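Local coordinates for protein MxaA (Stigmatella aurantiaca, PDB 4W4T) that reduces the thioester-bound end product of myxalamid assembly with NADPH, through its terminal reductase domain, to release a primary alcohol, at residues A[264-269]-A[320-325]; A[333-336]-A[342-345]. All blocks are in the same frame, centred on the assembly; numbering follows the deposited sequence.

Interaction 1: A[264-269]-A[320-325]; sequences RTLKGC and EMWNYM
Leu266 of segment 264-269 meets Met321, Trp322 and Met325 of segment 320-325, two helical segments whose axes pass 12.6 Å apart at 65°. The backbones stay well separated, so side chains alone bridge the gap. Both methionines are selenomethionines in this crystal. Leu266 makes the contact with one methyl, CD2, which lies 3.9 Å from SE of Met325. The two side chains run at a slant to each other. With CG of Leu266 anti to its own carbonyl carbon (chi1 -64°), the branch reaches across although its CB does not point that way. The same CD2 sits 4.4 Å from CE of Met321. It also meets the edge of the Trp322 ring, near the ring plane, at CZ3. This is buried helix-helix packing in the smaller, mostly helical part of the reductase, beside the Rossmann-type nucleotide-binding domain of the short-chain dehydrogenase family. Cys269 adds a sulfur-aromatic contact, its SG 5.3 Å from the centroid of the six-membered ring of Trp322 and obliquely placed. Met321 CB lies over one face of that indole, and SE of Met325 lies in plane at its edge. Ile403 of helix 400-412 packs against both methionines.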
loop_
_atom_site.group_PDB
_atom_site.type_symbol
_atom_site.label_atom_id
_atom_site.label_comp_id
_atom_site.label_asym_id
_atom_site.label_seq_id
_atom_site.Cartn_x
_atom_site.Cartn_y
_atom_site.Cartn_z
ATOM N N ARG A 264 12.706 1.347 -7.855
ATOM C CA ARG A 264 12.324 1.797 -6.517
ATOM C C ARG A 264 13.268 1.296 -5.438
ATOM O O ARG A 264 13.666 2.026 -4.521
ATOM C CB ARG A 264 10.911 1.322 -6.186
ATOM C CG ARG A 264 9.797 2.139 -6.772
ATOM C CD ARG A 264 8.459 1.598 -6.256
ATOM N NE ARG A 264 7.331 2.219 -6.930
ATOM C CZ ARG A 264 6.677 3.271 -6.457
ATOM N NH1 ARG A 264 7.034 3.807 -5.297
ATOM N NH2 ARG A 264 5.662 3.780 -7.144
ATOM N N THR A 265 13.596 0.020 -5.531
ATOM C CA THR A 265 14.489 -0.598 -4.574
ATOM C C THR A 265 15.885 0.010 -4.634
ATOM O O THR A 265 16.469 0.339 -3.600
ATOM C CB THR A 265 14.552 -2.102 -4.821
ATOM O OG1 THR A 265 13.228 -2.631 -4.699
ATOM C CG2 THR A 265 15.468 -2.777 -3.830
ATOM N N LEU A 266 16.432 0.163 -5.842
ATOM C CA LEU A 266 17.759 0.751 -5.977
ATOM C C LEU A 266 17.797 2.173 -5.447
ATOM O O LEU A 266 18.757 2.561 -4.787
ATOM C CB LEU A 266 18.222 0.739 -7.437
ATOM C CG LEU A 266 18.421 -0.644 -8.042
ATOM C CD1 LEU A 266 19.057 -0.535 -9.427
ATOM C CD2 LEU A 266 19.256 -1.527 -7.120
ATOM N N LYS A 267 16.761 2.958 -5.736
ATOM C CA LYS A 267 16.744 4.338 -5.257
ATOM C C LYS A 267 16.672 4.368 -3.738
ATOM O O LYS A 267 17.327 5.186 -3.106
ATOM C CB LYS A 267 15.579 5.121 -5.853
ATOM C CG LYS A 267 15.462 6.543 -5.301
ATOM C CD LYS A 267 14.424 7.357 -6.074
ATOM C CE LYS A 267 14.357 8.808 -5.590
ATOM N NZ LYS A 267 13.629 9.674 -6.591
ATOM N N GLY A 268 15.887 3.462 -3.162
ATOM C CA GLY A 268 15.796 3.332 -1.716
ATOM C C GLY A 268 17.148 3.025 -1.100
ATOM O O GLY A 268 17.522 3.612 -0.097
ATOM N N CYS A 269 17.893 2.107 -1.706
ATOM C CA CYS A 269 19.210 1.768 -1.173
ATOM C C CYS A 269 20.127 2.974 -1.246
ATOM O O CYS A 269 20.875 3.256 -0.303
ATOM C CB CYS A 269 19.820 0.583 -1.921
ATOM S SG CYS A 269 18.977 -0.970 -1.564
ATOM N N GLU A 320 28.261 -7.948 -5.878
ATOM C CA GLU A 320 28.747 -7.395 -7.146
ATOM C C GLU A 320 27.908 -6.175 -7.540
ATOM O O GLU A 320 28.439 -5.142 -7.964
ATOM C CB GLU A 320 28.712 -8.455 -8.258
ATOM C CG GLU A 320 29.542 -9.697 -7.964
ATOM C CD GLU A 320 29.448 -10.750 -9.059
ATOM O OE1 GLU A 320 28.325 -11.234 -9.357
ATOM O OE2 GLU A 320 30.510 -11.097 -9.618
HETATM N N MSE A 321 26.594 -6.286 -7.387
HETATM C CA MSE A 321 25.719 -5.153 -7.657
HETATM C C MSE A 321 26.140 -3.932 -6.853
HETATM O O MSE A 321 26.238 -2.840 -7.388
HETATM C CB MSE A 321 24.263 -5.500 -7.344
HETATM C CG MSE A 321 23.557 -6.278 -8.405
HETATM SE SE MSE A 321 23.328 -5.198 -10.044
HETATM C CE MSE A 321 22.481 -3.613 -9.325
ATOM N N TRP A 322 26.386 -4.100 -5.557
ATOM C CA TRP A 322 26.740 -2.938 -4.761
ATOM C C TRP A 322 28.106 -2.408 -5.194
ATOM O O TRP A 322 28.303 -1.194 -5.233
ATOM C CB TRP A 322 26.722 -3.259 -3.259
ATOM C CG TRP A 322 25.555 -4.114 -2.820
ATOM C CD1 TRP A 322 25.603 -5.157 -1.938
ATOM C CD2 TRP A 322 24.187 -4.011 -3.247
ATOM N NE1 TRP A 322 24.347 -5.705 -1.783
ATOM C CE2 TRP A 322 23.465 -5.028 -2.580
ATOM C CE3 TRP A 322 23.499 -3.163 -4.121
ATOM C CZ2 TRP A 322 22.089 -5.215 -2.766
ATOM C CZ3 TRP A 322 22.135 -3.354 -4.307
ATOM C CH2 TRP A 322 21.445 -4.368 -3.627
ATOM N N ASN A 323 29.027 -3.299 -5.558
ATOM C CA ASN A 323 30.313 -2.848 -6.101
ATOM C C ASN A 323 30.091 -1.946 -7.319
ATOM O O ASN A 323 30.728 -0.907 -7.447
ATOM C CB ASN A 323 31.208 -4.025 -6.500
ATOM C CG ASN A 323 31.717 -4.822 -5.303
ATOM O OD1 ASN A 323 31.733 -4.340 -4.173
ATOM N ND2 ASN A 323 32.142 -6.049 -5.559
ATOM N N TYR A 324 29.187 -2.355 -8.216
ATOM C CA TYR A 324 28.978 -1.600 -9.456
ATOM C C TYR A 324 28.396 -0.229 -9.139
ATOM O O TYR A 324 28.712 0.761 -9.795
ATOM C CB TYR A 324 28.053 -2.355 -10.429
ATOM C CG TYR A 324 28.552 -3.723 -10.863
ATOM C CD1 TYR A 324 29.915 -4.013 -10.889
ATOM C CD2 TYR A 324 27.661 -4.730 -11.224
ATOM C CE1 TYR A 324 30.378 -5.259 -11.290
ATOM C CE2 TYR A 324 28.115 -5.987 -11.624
ATOM C CZ TYR A 324 29.478 -6.240 -11.648
ATOM O OH TYR A 324 29.937 -7.478 -12.026
HETATM N N MSE A 325 27.526 -0.177 -8.132
HETATM C CA MSE A 325 26.892 1.078 -7.765
HETATM C C MSE A 325 27.842 2.029 -7.014
HETATM O O MSE A 325 27.792 3.243 -7.210
HETATM C CB MSE A 325 25.632 0.784 -6.949
HETATM C CG MSE A 325 24.620 0.051 -7.838
HETATM SE SE MSE A 325 23.009 -0.345 -6.840
HETATM C CE MSE A 325 22.392 1.493 -6.600
#

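Interaction 2: A[333-336]-A[342-345]; sequences RVLP and SELG
Leu335 and Arg333, on alternate residues of strand 333-336, both face Glu343 on the helix that follows. The tight part of the contact sets a leucine methyl against a carboxylate. CD1 of Leu335 lies 3.4 Å from OE2 of Glu343 and 3.5 Å from its CD, and the two side chains cross at about a right angle. The methyl thus presses against the carboxylate itself, and CG of Glu343 adds a longer contact at 4.0 Å. A bend at chi2 of Glu343 (-148°) turns the carboxylate from a fully extended course. The looser half lies toward solvent, where Arg333 is exposed. Its NH2 is 3.7 Å from OE1 of Glu343, a long salt bridge. OE1 approaches the guanidinium at its edge, near the plane, but the two flat groups are turned 43° apart. The attraction is therefore probably more electrostatic than directional. With an alanine at Glu343, the Arg333 guanidinium would probably lose this partner and CD1 of Leu335 its cover. Val274 of the neighbouring strand touches Arg333, Leu335 and Glu343 together. Two residues further on, Gly345 O accepts a hydrogen bond from Ser161 OG of the second subunit. The arrangement is a short beta-alpha unit: strand 333-336 pairs in parallel with strand 274-277, and Pro336 is the N-cap of the helix that returns Glu343 to the strand.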
loop_
_atom_site.group_PDB
_atom_site.type_symbol
_atom_site.label_atom_id
_atom_site.label_comp_id
_atom_site.label_asym_id
_atom_site.label_seq_id
_atom_site.Cartn_x
_atom_site.Cartn_y
_atom_site.Cartn_z
ATOM N N ARG A 333 26.571 0.960 2.507
ATOM C CA ARG A 333 26.901 0.009 3.562
ATOM C C ARG A 333 26.098 -1.250 3.310
ATOM O O ARG A 333 24.986 -1.182 2.783
ATOM C CB ARG A 333 26.579 0.572 4.955
ATOM C CG ARG A 333 27.244 1.884 5.281
ATOM C CD ARG A 333 27.042 2.252 6.755
ATOM N NE ARG A 333 25.642 2.126 7.147
ATOM C CZ ARG A 333 24.709 3.033 6.881
ATOM N NH1 ARG A 333 25.031 4.149 6.236
ATOM N NH2 ARG A 333 23.454 2.823 7.263
ATOM N N VAL A 334 26.643 -2.404 3.660
ATOM C CA VAL A 334 25.884 -3.637 3.498
ATOM C C VAL A 334 25.414 -4.177 4.843
ATOM O O VAL A 334 26.175 -4.227 5.807
ATOM C CB VAL A 334 26.698 -4.716 2.778
ATOM C CG1 VAL A 334 25.867 -5.976 2.604
ATOM C CG2 VAL A 334 27.125 -4.209 1.429
ATOM N N LEU A 335 24.158 -4.591 4.885
ATOM C CA LEU A 335 23.559 -5.193 6.064
ATOM C C LEU A 335 22.831 -6.482 5.721
ATOM O O LEU A 335 22.271 -6.614 4.625
ATOM C CB LEU A 335 22.561 -4.234 6.706
ATOM C CG LEU A 335 23.010 -2.943 7.361
ATOM C CD1 LEU A 335 21.749 -2.182 7.741
ATOM C CD2 LEU A 335 23.862 -3.240 8.589
ATOM N N PRO A 336 22.806 -7.428 6.670
ATOM C CA PRO A 336 21.934 -8.596 6.536
ATOM C C PRO A 336 20.519 -8.152 6.153
ATOM O O PRO A 336 20.100 -7.070 6.587
ATOM C CB PRO A 336 21.964 -9.218 7.935
ATOM C CG PRO A 336 23.275 -8.807 8.498
ATOM C CD PRO A 336 23.573 -7.442 7.930
ATOM N N SER A 342 14.611 -3.689 8.388
ATOM C CA SER A 342 14.244 -2.954 9.598
ATOM C C SER A 342 14.617 -1.479 9.460
ATOM O O SER A 342 13.882 -0.606 9.913
ATOM C CB SER A 342 14.913 -3.576 10.821
ATOM O OG SER A 342 14.831 -2.695 11.917
ATOM N N GLU A 343 15.749 -1.194 8.820
ATOM C CA GLU A 343 16.116 0.195 8.561
ATOM C C GLU A 343 15.157 0.847 7.571
ATOM O O GLU A 343 14.876 2.042 7.663
ATOM C CB GLU A 343 17.562 0.297 8.058
ATOM C CG GLU A 343 18.554 -0.234 9.069
ATOM C CD GLU A 343 19.900 0.473 9.046
ATOM O OE1 GLU A 343 20.167 1.272 8.114
ATOM O OE2 GLU A 343 20.703 0.215 9.971
ATOM N N LEU A 344 14.649 0.067 6.621
ATOM C CA LEU A 344 13.673 0.590 5.682
ATOM C C LEU A 344 12.410 1.004 6.449
ATOM O O LEU A 344 11.873 2.089 6.245
ATOM C CB LEU A 344 13.336 -0.450 4.606
ATOM C CG LEU A 344 12.327 -0.069 3.517
ATOM C CD1 LEU A 344 12.772 1.155 2.740
ATOM C CD2 LEU A 344 12.111 -1.241 2.561
ATOM N N GLY A 345 11.963 0.129 7.344
ATOM C CA GLY A 345 10.774 0.391 8.136
ATOM C C GLY A 345 10.938 1.648 8.972
ATOM O O GLY A 345 10.037 2.484 9.045
#

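In the fold
Interactions 1 and 2 follow one another along the chain, with centres 13 Å apart. Helix 318-328 leads into strand 333-336, and the two contacts meet where CD1 of Trp322 packs 3.8 Å from CG2 of Val334. Strand 274-277 also connects them. It follows helix 261-272, lies beside strand 333-336, and touches Cys269 and Trp322 in the first contact. Interaction 1 is buried, whereas interaction 2 is at the surface. Their centres lie about 22 and 29 Å from the chain centre, on the same side of it. Both are away from the residues that bind NADPH, so they belong to packing outside the cofactor site.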